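PDB 6QE6: tRNA (Adenine(22)-N(1))-methyltransferase from Mycoplasma capricolum subsp. capricolum, which probably methylates N1 of adenine 22 in tRNA with S-adenosylmethionine as methyl donor, and is bound here to the cofactor product S-adenosyl-L-homocysteine. Local coordinates for residues T44-Y48 against L72-N78; K60-A64 against E103-I107; N106-I112 against K130-I136; L96-K102 against N126-I131. All coordinates share one frame; numbering follows the deposited sequence.

The four contacts all lie in a Rossmann-like methyltransferase domain whose mixed sheet has the strand order 3-2-1-4-5-7-6. Contact 1 opens first along the chain, its segments alternating with those of contact 2, and joins the loop after strand 36-42 to helix 69-81. It touches contact 2 at Ala-64, their centres about 16 Å apart. Contacts 2, 3 and 4 cluster, with centres about 10 to 11 Å from one another: contact 2 runs into contact 3 through Asn-106 and Ile-107, and contacts 3 and 4 share Lys-130 and Ile-131. The loops leading into strands 109-115 and 133-138 thus pack on each other, with Lys-130 bonded to Ile-104 O.

Contact 1: T44-Y48 against L72-N78; sequences TDHAY and LNIALKN
His-46 brings its CA to within 4.4 Å of the CA of Ala-75, where a type II' turn from Thr-44 to Ala-47 presses against the flank of helix 69-81. The turn is closed by its own bond from Ala-47 N to Thr-44 O, and side-chain packing holds it to the helix. The imidazole of His-46 lies over Ile-74: CG2 sits almost centrally over one ring face, 3.5 Å from the centroid and 12° off the normal, a close CH-pi contact. Ile-74 turns CG2 opposite its backbone nitrogen and CG1 opposite its carbonyl carbon (chi1 -47°), and the second branch reaches the same imidazole near NE2, though the exact closeness of CD1 there is doubtful. Deeper in, two small residues allow close approach, Ala-47 CB meeting Ala-75 CB at 3.7 Å, while Thr-44 CG2 touches Leu-72 CD1. One helical turn beyond Ile-74, Asn-78 crosses the phenol end of Tyr-48 obliquely, its amide plane turned 50° from the ring and its OD1 3.5 Å from Tyr-48 OH. Thr-44 OG1 bonds to Asp-41, and Asp-45 N bonds to the carboxylate of Asp-66, which binds S-adenosyl-L-homocysteine. Asp-45 itself touches this ligand. A tight turn between the first strand and the following helix, packed against the next helix, corresponds to the cofactor-binding loop of Rossmann-like methyltransferases.

Contact 2: K60-A64 against E103-I107; sequences KIAYA and EILNI
Tyr-63 is the bump of this contact, reaching from strand 59-66 into a hollow formed by Ile-104, Leu-105 and Ile-107. Its ring lies beneath two methyl groups of Ile-104, both on the same face: CD1 is 3.8 Å from Tyr-63 CE1, and CG2 is 3.9 Å from Tyr-63 CE2. The isoleucine thus straddles the ring, its CD1 making a CH-pi contact 27° off the normal, while the two side chains slide past each other in opposite directions. Ile-61 CD1 lies across the ring plane from these methyls, 3.9 Å from Tyr-63 CZ, so the outer half of the phenol is wedged between the two isoleucines. Beside the ring, Ile-107 CG1 comes to 4.3 Å from Tyr-63 CE2. Leu-105 fills the far end of the hollow, its CG 3.7 Å from Tyr-63 OH and its CD1 against Ile-61 CD1.

The hydroxyl at the tip of the ring is gripped by two polar partners. Leu-105 N donates to Tyr-63 OH over 3.1 Å in an almost straight line (175°). A water lying in the ring plane bonds to the same hydroxyl and donates to Glu-103 O, which extends the polar link to the preceding peptide. Ile-104 also rests on Phe-98, and both Tyr-63 and Ile-107 pack on Ala-40 of strand 36-42. The contact belongs to the crossover of a Rossmann-like sheet, where the chain leaves edge strand 88-92 and crosses strands 59-66 and 36-42 on its way to strand 109-115.

Contact 3: N106-I112 against K130-I136; sequences NIDYVTI and KISNYII
Val-110 and Tyr-134 form the tightly packed part of the contact between two parallel strands. They lie side by side on the same face of the sheet and point the same way, Val-110 CB 3.7 Å from Tyr-134 CD1. With CG1 opposite its backbone nitrogen (chi1 167°), the valine sends CG2 to Ile-131, where it meets both CG1 and CG2 at 3.8 Å. Ile-131 CG2 in turn covers the outer part of one face of the Tyr-134 ring. The backbones alternate regularly: Val-110 N donates to Asn-133 O, Ile-135 N to Val-110 O, and Ile-112 N to Ile-135 O.

Toward the strand beginnings the packing is more polar and more open. Asn-133 bends its amide back to donate from ND2 to Asp-108 O (2.9 Å, 160°), with the acceptor nearly in the amide plane. Its CB lies 3.5 Å from Tyr-109 CD1, ring and amide being turned 29° apart. At the exposed end, Asn-106 OD1 lies against the start of the Lys-130 side chain, 3.7 Å from CG, and Ile-107 N still bonds to Lys-130 O. Strands 109-115 and 133-138, joined through helix 117-124, make a classic beta-alpha-beta crossover unit.

Contact 4: L96-K102 against N126-I131; sequences LEFVKNK and NDHQKI
Lys-130 is extended beyond CG (chi2 178°), which carries its CD alongside Val-99 CG1, 3.7 Å away; Val-99 turns that methyl opposite its backbone nitrogen (chi1 -178°), and the two side chains run in opposite directions. The lysine chain ends at a group of carbonyls. NZ donates to Val-99 O at 3.1 Å, approaching nearly in line with the C=O bond, and to Ile-104 O, while one water joins it to Lys-100 O. Several polar partners thus gather round one ammonium group, which would probably stabilise its charge. His-128 steadies the base of this lysine: Lys-130 N donates to His-128 ND1 in the ring plane (3.0 Å, 169°), and His-128 CB rests 3.9 Å from Val-99 CG1. Farther along, Leu-96 leans its CB on Asn-126 O (3.6 Å) and meets Ile-131 CD1 through CD1 (3.9 Å). Near the surface, Glu-97 CG lies 3.6 Å from Asn-126 ND2, the two side chains crossing at a slant. In the fold, the loop between helix 117-124 and strand 133-138 carries residues 126-131 and meets the loop that leads to strand 109-115, and Leu-96 and Phe-98 of that second loop pack on strand 36-42.

Contact 1: T44-Y48 against L72-N78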
# COMPACT_ATOMS: atom_id res chain seq x y z
N THR A 44 -4.38 7.62 -9.46
CA THR A 44 -3.13 7.90 -10.15
C THR A 44 -2.77 9.38 -10.14
O THR A 44 -1.62 9.72 -10.42
CB THR A 44 -3.23 7.41 -11.60
OG1 THR A 44 -1.93 7.41 -12.19
CG2 THR A 44 -4.14 8.30 -12.42
N ASP A 45 -3.72 10.26 -9.81
CA ASP A 45 -3.48 11.69 -9.78
C ASP A 45 -2.97 12.19 -11.12
O ASP A 45 -3.76 12.37 -12.05
CB ASP A 45 -2.50 12.06 -8.67
CG ASP A 45 -2.23 13.54 -8.62
OD1 ASP A 45 -3.20 14.33 -8.76
OD2 ASP A 45 -1.05 13.93 -8.48
N HIS A 46 -1.65 12.41 -11.26
CA HIS A 46 -1.09 12.93 -12.50
C HIS A 46 -0.37 11.86 -13.32
O HIS A 46 0.37 12.21 -14.26
CB HIS A 46 -0.15 14.10 -12.22
CG HIS A 46 -0.86 15.39 -11.91
ND1 HIS A 46 -0.22 16.62 -11.92
CD2 HIS A 46 -2.15 15.64 -11.58
CE1 HIS A 46 -1.09 17.56 -11.59
NE2 HIS A 46 -2.27 16.99 -11.38
N ALA A 47 -0.55 10.58 -12.99
CA ALA A 47 -0.15 9.46 -13.84
C ALA A 47 1.36 9.41 -14.07
O ALA A 47 1.82 8.75 -15.01
CB ALA A 47 -0.87 9.50 -15.20
N TYR A 48 2.14 10.07 -13.21
CA TYR A 48 3.59 10.00 -13.33
C TYR A 48 4.13 8.60 -13.06
O TYR A 48 5.14 8.20 -13.64
CB TYR A 48 4.25 11.02 -12.39
CG TYR A 48 4.13 12.46 -12.87
CD1 TYR A 48 4.56 12.83 -14.14
CD2 TYR A 48 3.60 13.46 -12.05
CE1 TYR A 48 4.46 14.13 -14.59
CE2 TYR A 48 3.50 14.77 -12.49
CZ TYR A 48 3.93 15.11 -13.77
OH TYR A 48 3.84 16.41 -14.23
N LEU A 72 -7.54 13.60 -13.55
CA LEU A 72 -7.47 12.74 -14.72
C LEU A 72 -7.27 13.55 -16.01
O LEU A 72 -6.63 13.06 -16.95
CB LEU A 72 -8.73 11.90 -14.79
CG LEU A 72 -8.59 10.42 -15.14
CD1 LEU A 72 -7.37 9.78 -14.51
CD2 LEU A 72 -9.85 9.70 -14.70
N ASN A 73 -7.78 14.78 -16.06
CA ASN A 73 -7.54 15.64 -17.22
C ASN A 73 -6.07 16.02 -17.34
O ASN A 73 -5.53 16.08 -18.45
CB ASN A 73 -8.39 16.91 -17.11
CG ASN A 73 -9.86 16.63 -17.18
OD1 ASN A 73 -10.33 15.91 -18.06
ND2 ASN A 73 -10.62 17.22 -16.26
N ILE A 74 -5.43 16.32 -16.21
CA ILE A 74 -4.00 16.58 -16.20
C ILE A 74 -3.23 15.33 -16.58
O ILE A 74 -2.23 15.38 -17.32
CB ILE A 74 -3.58 17.12 -14.82
CG1 ILE A 74 -4.56 18.21 -14.40
CG2 ILE A 74 -2.13 17.58 -14.85
CD1 ILE A 74 -4.45 18.62 -12.95
N ALA A 75 -3.68 14.17 -16.09
CA ALA A 75 -3.03 12.91 -16.42
C ALA A 75 -3.03 12.67 -17.92
O ALA A 75 -2.02 12.24 -18.49
CB ALA A 75 -3.73 11.76 -15.70
N LEU A 76 -4.15 12.95 -18.59
CA LEU A 76 -4.22 12.68 -20.02
C LEU A 76 -3.27 13.60 -20.78
O LEU A 76 -2.56 13.16 -21.69
CB LEU A 76 -5.66 12.84 -20.50
CG LEU A 76 -5.93 12.50 -21.97
CD1 LEU A 76 -5.77 11.00 -22.14
CD2 LEU A 76 -7.32 12.90 -22.36
N LYS A 77 -3.24 14.89 -20.41
CA LYS A 77 -2.30 15.82 -21.03
C LYS A 77 -0.86 15.36 -20.82
O LYS A 77 -0.07 15.36 -21.77
CB LYS A 77 -2.51 17.23 -20.47
CG LYS A 77 -3.62 18.01 -21.18
CD LYS A 77 -3.73 19.46 -20.68
CE LYS A 77 -4.83 20.23 -21.43
NZ LYS A 77 -5.21 21.53 -20.79
N ASN A 78 -0.52 14.94 -19.60
CA ASN A 78 0.82 14.40 -19.35
C ASN A 78 1.12 13.20 -20.26
O ASN A 78 2.21 13.11 -20.84
CB ASN A 78 0.96 14.01 -17.88
CG ASN A 78 1.45 15.15 -17.02
OD1 ASN A 78 2.37 15.88 -17.40
ND2 ASN A 78 0.84 15.31 -15.85

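Contact 2: K60-A64 against E103-I107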
# COMPACT_ATOMS: atom_id res chain seq x y z
N LYS A 60 3.94 -2.99 -20.33
CA LYS A 60 3.64 -2.69 -21.73
C LYS A 60 2.51 -1.69 -21.84
O LYS A 60 2.55 -0.78 -22.68
CB LYS A 60 3.30 -3.97 -22.49
CG LYS A 60 4.40 -5.01 -22.56
CD LYS A 60 5.55 -4.56 -23.46
CE LYS A 60 6.58 -5.67 -23.65
NZ LYS A 60 7.70 -5.20 -24.50
N ILE A 61 1.47 -1.83 -21.01
CA ILE A 61 0.42 -0.83 -20.93
C ILE A 61 0.10 -0.52 -19.46
O ILE A 61 0.48 -1.24 -18.54
CB ILE A 61 -0.86 -1.26 -21.69
CG1 ILE A 61 -1.54 -2.44 -21.01
CG2 ILE A 61 -0.56 -1.57 -23.15
CD1 ILE A 61 -3.03 -2.49 -21.29
N ALA A 62 -0.61 0.59 -19.26
CA ALA A 62 -1.03 0.98 -17.93
C ALA A 62 -2.43 1.57 -17.98
O ALA A 62 -2.78 2.32 -18.90
CB ALA A 62 -0.06 1.99 -17.28
N TYR A 63 -3.23 1.20 -16.99
CA TYR A 63 -4.50 1.86 -16.70
C TYR A 63 -4.28 2.90 -15.60
O TYR A 63 -3.86 2.55 -14.49
CB TYR A 63 -5.53 0.82 -16.28
CG TYR A 63 -5.81 -0.19 -17.34
CD1 TYR A 63 -6.43 0.16 -18.54
CD2 TYR A 63 -5.47 -1.51 -17.16
CE1 TYR A 63 -6.68 -0.79 -19.52
CE2 TYR A 63 -5.73 -2.46 -18.12
CZ TYR A 63 -6.33 -2.11 -19.29
OH TYR A 63 -6.56 -3.10 -20.22
N ALA A 64 -4.54 4.16 -15.91
CA ALA A 64 -4.31 5.26 -14.97
C ALA A 64 -5.67 5.75 -14.47
O ALA A 64 -6.36 6.49 -15.17
CB ALA A 64 -3.52 6.38 -15.63
N GLU A 103 -13.16 -4.91 -21.80
CA GLU A 103 -11.95 -4.43 -22.46
C GLU A 103 -10.75 -4.30 -21.52
O GLU A 103 -9.62 -4.15 -22.00
CB GLU A 103 -12.22 -3.08 -23.13
CG GLU A 103 -12.43 -1.92 -22.16
CD GLU A 103 -13.90 -1.75 -21.71
OE1 GLU A 103 -14.80 -2.42 -22.29
OE2 GLU A 103 -14.14 -0.92 -20.79
N ILE A 104 -10.96 -4.36 -20.21
CA ILE A 104 -9.83 -4.39 -19.27
C ILE A 104 -9.19 -5.77 -19.32
O ILE A 104 -9.86 -6.79 -19.09
CB ILE A 104 -10.29 -4.04 -17.85
CG1 ILE A 104 -11.00 -2.69 -17.85
CG2 ILE A 104 -9.10 -3.98 -16.93
CD1 ILE A 104 -10.21 -1.63 -18.53
N LEU A 105 -7.90 -5.82 -19.65
CA LEU A 105 -7.17 -7.08 -19.69
C LEU A 105 -6.77 -7.53 -18.29
O LEU A 105 -6.85 -6.77 -17.31
CB LEU A 105 -5.89 -6.96 -20.52
CG LEU A 105 -5.80 -6.31 -21.89
CD1 LEU A 105 -4.36 -6.46 -22.35
CD2 LEU A 105 -6.76 -6.93 -22.89
N ASN A 106 -6.33 -8.79 -18.20
CA ASN A 106 -5.69 -9.28 -16.99
C ASN A 106 -4.57 -8.34 -16.56
O ASN A 106 -3.76 -7.90 -17.38
CB ASN A 106 -5.11 -10.68 -17.23
CG ASN A 106 -6.16 -11.74 -17.23
OD1 ASN A 106 -7.32 -11.49 -16.93
ND2 ASN A 106 -5.75 -12.96 -17.56
N ILE A 107 -4.51 -8.08 -15.26
CA ILE A 107 -3.62 -7.07 -14.70
C ILE A 107 -2.58 -7.76 -13.82
O ILE A 107 -2.93 -8.48 -12.88
CB ILE A 107 -4.41 -6.01 -13.91
CG1 ILE A 107 -5.31 -5.22 -14.86
CG2 ILE A 107 -3.47 -5.06 -13.14
CD1 ILE A 107 -6.45 -4.53 -14.17
O HOH W 1 -7.76 -1.89 -22.47

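Contact 3: N106-I112 against K130-I136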
# COMPACT_ATOMS: atom_id res chain seq x y z
N ASN A 106 -6.33 -8.79 -18.20
CA ASN A 106 -5.69 -9.28 -16.99
C ASN A 106 -4.57 -8.34 -16.56
O ASN A 106 -3.76 -7.90 -17.38
CB ASN A 106 -5.11 -10.68 -17.23
CG ASN A 106 -6.16 -11.74 -17.23
OD1 ASN A 106 -7.32 -11.49 -16.93
ND2 ASN A 106 -5.75 -12.96 -17.56
N ILE A 107 -4.51 -8.08 -15.26
CA ILE A 107 -3.62 -7.07 -14.70
C ILE A 107 -2.58 -7.76 -13.82
O ILE A 107 -2.93 -8.48 -12.88
CB ILE A 107 -4.41 -6.01 -13.91
CG1 ILE A 107 -5.31 -5.22 -14.86
CG2 ILE A 107 -3.47 -5.06 -13.14
CD1 ILE A 107 -6.45 -4.53 -14.17
N ASP A 108 -1.30 -7.55 -14.14
CA ASP A 108 -0.22 -8.13 -13.34
C ASP A 108 -0.14 -7.47 -11.96
O ASP A 108 -0.02 -8.15 -10.94
CB ASP A 108 1.11 -8.00 -14.06
CG ASP A 108 1.14 -8.79 -15.37
OD1 ASP A 108 1.64 -9.93 -15.35
OD2 ASP A 108 0.65 -8.28 -16.40
N TYR A 109 -0.21 -6.14 -11.92
CA TYR A 109 -0.06 -5.43 -10.66
C TYR A 109 -1.05 -4.29 -10.61
O TYR A 109 -1.07 -3.43 -11.50
CB TYR A 109 1.34 -4.84 -10.49
CG TYR A 109 2.47 -5.81 -10.32
CD1 TYR A 109 2.89 -6.21 -9.05
CD2 TYR A 109 3.18 -6.28 -11.43
CE1 TYR A 109 3.96 -7.06 -8.89
CE2 TYR A 109 4.25 -7.15 -11.28
CZ TYR A 109 4.63 -7.54 -10.01
OH TYR A 109 5.70 -8.38 -9.86
N VAL A 110 -1.84 -4.25 -9.55
CA VAL A 110 -2.58 -3.05 -9.20
C VAL A 110 -1.78 -2.32 -8.13
O VAL A 110 -1.38 -2.93 -7.12
CB VAL A 110 -3.99 -3.40 -8.72
CG1 VAL A 110 -4.61 -2.20 -8.07
CG2 VAL A 110 -4.81 -3.88 -9.92
N THR A 111 -1.50 -1.04 -8.36
CA THR A 111 -0.83 -0.21 -7.37
C THR A 111 -1.82 0.79 -6.82
O THR A 111 -2.64 1.35 -7.56
CB THR A 111 0.39 0.52 -7.94
OG1 THR A 111 0.01 1.34 -9.05
CG2 THR A 111 1.45 -0.50 -8.37
N ILE A 112 -1.77 0.97 -5.50
CA ILE A 112 -2.60 1.91 -4.77
C ILE A 112 -1.65 2.66 -3.85
O ILE A 112 -1.13 2.07 -2.90
CB ILE A 112 -3.71 1.23 -3.97
CG1 ILE A 112 -4.52 0.29 -4.86
CG2 ILE A 112 -4.59 2.26 -3.31
CD1 ILE A 112 -5.39 -0.70 -4.11
N LYS A 130 -9.07 -11.03 -12.46
CA LYS A 130 -8.15 -10.44 -13.43
C LYS A 130 -6.85 -9.94 -12.80
O LYS A 130 -5.87 -9.74 -13.51
CB LYS A 130 -8.81 -9.29 -14.16
CG LYS A 130 -9.96 -9.69 -15.08
CD LYS A 130 -10.56 -8.47 -15.71
CE LYS A 130 -11.55 -8.85 -16.78
NZ LYS A 130 -12.04 -7.66 -17.52
N ILE A 131 -6.83 -9.70 -11.49
CA ILE A 131 -5.71 -9.05 -10.81
C ILE A 131 -4.83 -10.09 -10.15
O ILE A 131 -5.32 -10.94 -9.39
CB ILE A 131 -6.21 -8.04 -9.77
CG1 ILE A 131 -7.01 -6.93 -10.44
CG2 ILE A 131 -5.04 -7.53 -8.95
CD1 ILE A 131 -8.12 -6.39 -9.57
N SER A 132 -3.52 -10.02 -10.40
CA SER A 132 -2.60 -11.00 -9.84
C SER A 132 -1.84 -10.52 -8.60
O SER A 132 -1.49 -11.34 -7.76
CB SER A 132 -1.58 -11.45 -10.89
OG SER A 132 -2.12 -12.48 -11.70
N ASN A 133 -1.54 -9.22 -8.49
CA ASN A 133 -0.70 -8.72 -7.41
C ASN A 133 -1.11 -7.30 -7.07
O ASN A 133 -1.55 -6.54 -7.93
CB ASN A 133 0.78 -8.67 -7.76
CG ASN A 133 1.33 -10.00 -8.17
OD1 ASN A 133 1.70 -10.82 -7.33
ND2 ASN A 133 1.41 -10.21 -9.48
N TYR A 134 -0.96 -6.95 -5.80
CA TYR A 134 -1.12 -5.58 -5.35
C TYR A 134 0.22 -5.09 -4.85
O TYR A 134 0.96 -5.84 -4.18
CB TYR A 134 -2.15 -5.46 -4.23
CG TYR A 134 -3.55 -5.72 -4.70
CD1 TYR A 134 -4.33 -4.70 -5.24
CD2 TYR A 134 -4.11 -7.00 -4.62
CE1 TYR A 134 -5.60 -4.93 -5.68
CE2 TYR A 134 -5.39 -7.24 -5.05
CZ TYR A 134 -6.13 -6.21 -5.58
OH TYR A 134 -7.41 -6.45 -6.01
N ILE A 135 0.54 -3.85 -5.17
CA ILE A 135 1.52 -3.09 -4.40
C ILE A 135 0.79 -1.90 -3.81
O ILE A 135 0.26 -1.06 -4.55
CB ILE A 135 2.71 -2.64 -5.25
CG1 ILE A 135 3.32 -3.85 -5.96
CG2 ILE A 135 3.73 -1.89 -4.37
CD1 ILE A 135 4.33 -3.48 -6.99
N ILE A 136 0.75 -1.82 -2.49
CA ILE A 136 0.06 -0.76 -1.78
C ILE A 136 1.07 0.06 -0.99
O ILE A 136 1.99 -0.48 -0.36
CB ILE A 136 -1.03 -1.35 -0.87
CG1 ILE A 136 -2.13 -1.95 -1.75
CG2 ILE A 136 -1.54 -0.31 0.11
CD1 ILE A 136 -2.76 -3.21 -1.19

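Contact 4: L96-K102 against N126-I131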
# COMPACT_ATOMS: atom_id res chain seq x y z
N LEU A 96 -11.76 -0.30 -7.92
CA LEU A 96 -11.62 -1.41 -8.86
C LEU A 96 -12.90 -1.70 -9.62
O LEU A 96 -12.99 -2.76 -10.26
CB LEU A 96 -11.17 -2.65 -8.11
CG LEU A 96 -9.79 -2.49 -7.48
CD1 LEU A 96 -9.34 -3.80 -6.88
CD2 LEU A 96 -8.77 -1.95 -8.50
N GLU A 97 -13.89 -0.80 -9.57
CA GLU A 97 -15.17 -1.07 -10.22
C GLU A 97 -15.00 -1.26 -11.72
O GLU A 97 -15.75 -2.03 -12.33
CB GLU A 97 -16.16 0.06 -9.94
CG GLU A 97 -16.80 -0.02 -8.55
CD GLU A 97 -17.63 1.22 -8.21
OE1 GLU A 97 -17.80 2.08 -9.11
OE2 GLU A 97 -18.10 1.35 -7.05
N PHE A 98 -14.01 -0.59 -12.32
CA PHE A 98 -13.80 -0.67 -13.76
C PHE A 98 -13.31 -2.05 -14.20
O PHE A 98 -13.49 -2.41 -15.37
CB PHE A 98 -12.79 0.39 -14.18
CG PHE A 98 -11.36 0.02 -13.89
CD1 PHE A 98 -10.81 0.26 -12.63
CD2 PHE A 98 -10.56 -0.55 -14.87
CE1 PHE A 98 -9.50 -0.07 -12.36
CE2 PHE A 98 -9.25 -0.89 -14.60
CZ PHE A 98 -8.72 -0.66 -13.35
N VAL A 99 -12.65 -2.81 -13.32
CA VAL A 99 -12.02 -4.05 -13.76
C VAL A 99 -13.03 -5.07 -14.28
O VAL A 99 -12.67 -5.93 -15.08
CB VAL A 99 -11.16 -4.65 -12.62
CG1 VAL A 99 -10.46 -5.92 -13.08
CG2 VAL A 99 -10.14 -3.61 -12.13
N LYS A 100 -14.29 -4.99 -13.85
CA LYS A 100 -15.33 -5.86 -14.40
C LYS A 100 -15.40 -5.79 -15.92
O LYS A 100 -15.63 -6.82 -16.58
CB LYS A 100 -16.70 -5.48 -13.80
CG LYS A 100 -17.08 -6.22 -12.54
CD LYS A 100 -18.21 -5.49 -11.79
CE LYS A 100 -17.65 -4.54 -10.71
NZ LYS A 100 -16.89 -5.24 -9.60
N ASN A 101 -15.17 -4.61 -16.50
CA ASN A 101 -15.42 -4.35 -17.92
C ASN A 101 -14.64 -5.28 -18.85
O ASN A 101 -13.53 -5.72 -18.54
CB ASN A 101 -15.07 -2.90 -18.25
CG ASN A 101 -15.89 -1.93 -17.46
OD1 ASN A 101 -16.86 -2.32 -16.82
ND2 ASN A 101 -15.51 -0.66 -17.49
N LYS A 102 -15.22 -5.50 -20.03
CA LYS A 102 -14.75 -6.56 -20.93
C LYS A 102 -13.44 -6.20 -21.63
O LYS A 102 -12.69 -7.09 -22.03
CB LYS A 102 -15.84 -6.87 -21.98
CG LYS A 102 -17.31 -6.83 -21.48
CD LYS A 102 -17.50 -7.42 -20.07
CE LYS A 102 -18.98 -7.65 -19.72
NZ LYS A 102 -19.20 -8.96 -19.03
N ASN A 126 -13.68 -5.05 -4.04
CA ASN A 126 -13.89 -5.38 -5.44
C ASN A 126 -12.67 -6.04 -6.08
O ASN A 126 -12.44 -5.88 -7.29
CB ASN A 126 -14.27 -4.14 -6.24
CG ASN A 126 -15.70 -3.75 -6.02
OD1 ASN A 126 -16.54 -4.61 -5.76
ND2 ASN A 126 -16.00 -2.46 -6.09
N ASP A 127 -11.88 -6.76 -5.29
CA ASP A 127 -10.81 -7.56 -5.88
C ASP A 127 -11.41 -8.53 -6.90
O ASP A 127 -12.53 -9.03 -6.74
CB ASP A 127 -10.06 -8.32 -4.77
CG ASP A 127 -8.84 -9.09 -5.29
OD1 ASP A 127 -8.18 -8.64 -6.26
OD2 ASP A 127 -8.54 -10.15 -4.70
N HIS A 128 -10.66 -8.77 -7.96
CA HIS A 128 -11.18 -9.46 -9.13
C HIS A 128 -10.13 -10.46 -9.58
O HIS A 128 -8.93 -10.28 -9.34
CB HIS A 128 -11.52 -8.44 -10.23
CG HIS A 128 -12.36 -8.99 -11.34
ND1 HIS A 128 -11.85 -9.80 -12.34
CD2 HIS A 128 -13.68 -8.81 -11.64
CE1 HIS A 128 -12.82 -10.12 -13.18
NE2 HIS A 128 -13.93 -9.54 -12.78
N GLN A 129 -10.59 -11.54 -10.22
CA GLN A 129 -9.68 -12.59 -10.65
C GLN A 129 -8.75 -12.13 -11.77
O GLN A 129 -7.72 -12.78 -12.01
CB GLN A 129 -10.48 -13.82 -11.05
CG GLN A 129 -10.79 -13.91 -12.54
CD GLN A 129 -9.67 -14.61 -13.33
OE1 GLN A 129 -8.97 -15.47 -12.77
NE2 GLN A 129 -9.50 -14.23 -14.61
N LYS A 130 -9.07 -11.03 -12.46
CA LYS A 130 -8.15 -10.44 -13.43
C LYS A 130 -6.85 -9.94 -12.80
O LYS A 130 -5.87 -9.74 -13.51
CB LYS A 130 -8.81 -9.29 -14.16
CG LYS A 130 -9.96 -9.69 -15.08
CD LYS A 130 -10.56 -8.47 -15.71
CE LYS A 130 -11.55 -8.85 -16.78
NZ LYS A 130 -12.04 -7.66 -17.52
N ILE A 131 -6.83 -9.70 -11.49
CA ILE A 131 -5.71 -9.05 -10.81
C ILE A 131 -4.83 -10.09 -10.15
O ILE A 131 -5.32 -10.94 -9.39
CB ILE A 131 -6.21 -8.04 -9.77
CG1 ILE A 131 -7.01 -6.93 -10.44
CG2 ILE A 131 -5.04 -7.53 -8.95
CD1 ILE A 131 -8.12 -6.39 -9.57
O HOH W 2 -13.12 -0.89 -5.96
O HOH W 3 -14.48 -8.66 -18.03
O HOH W 4 -12.88 -9.22 -20.43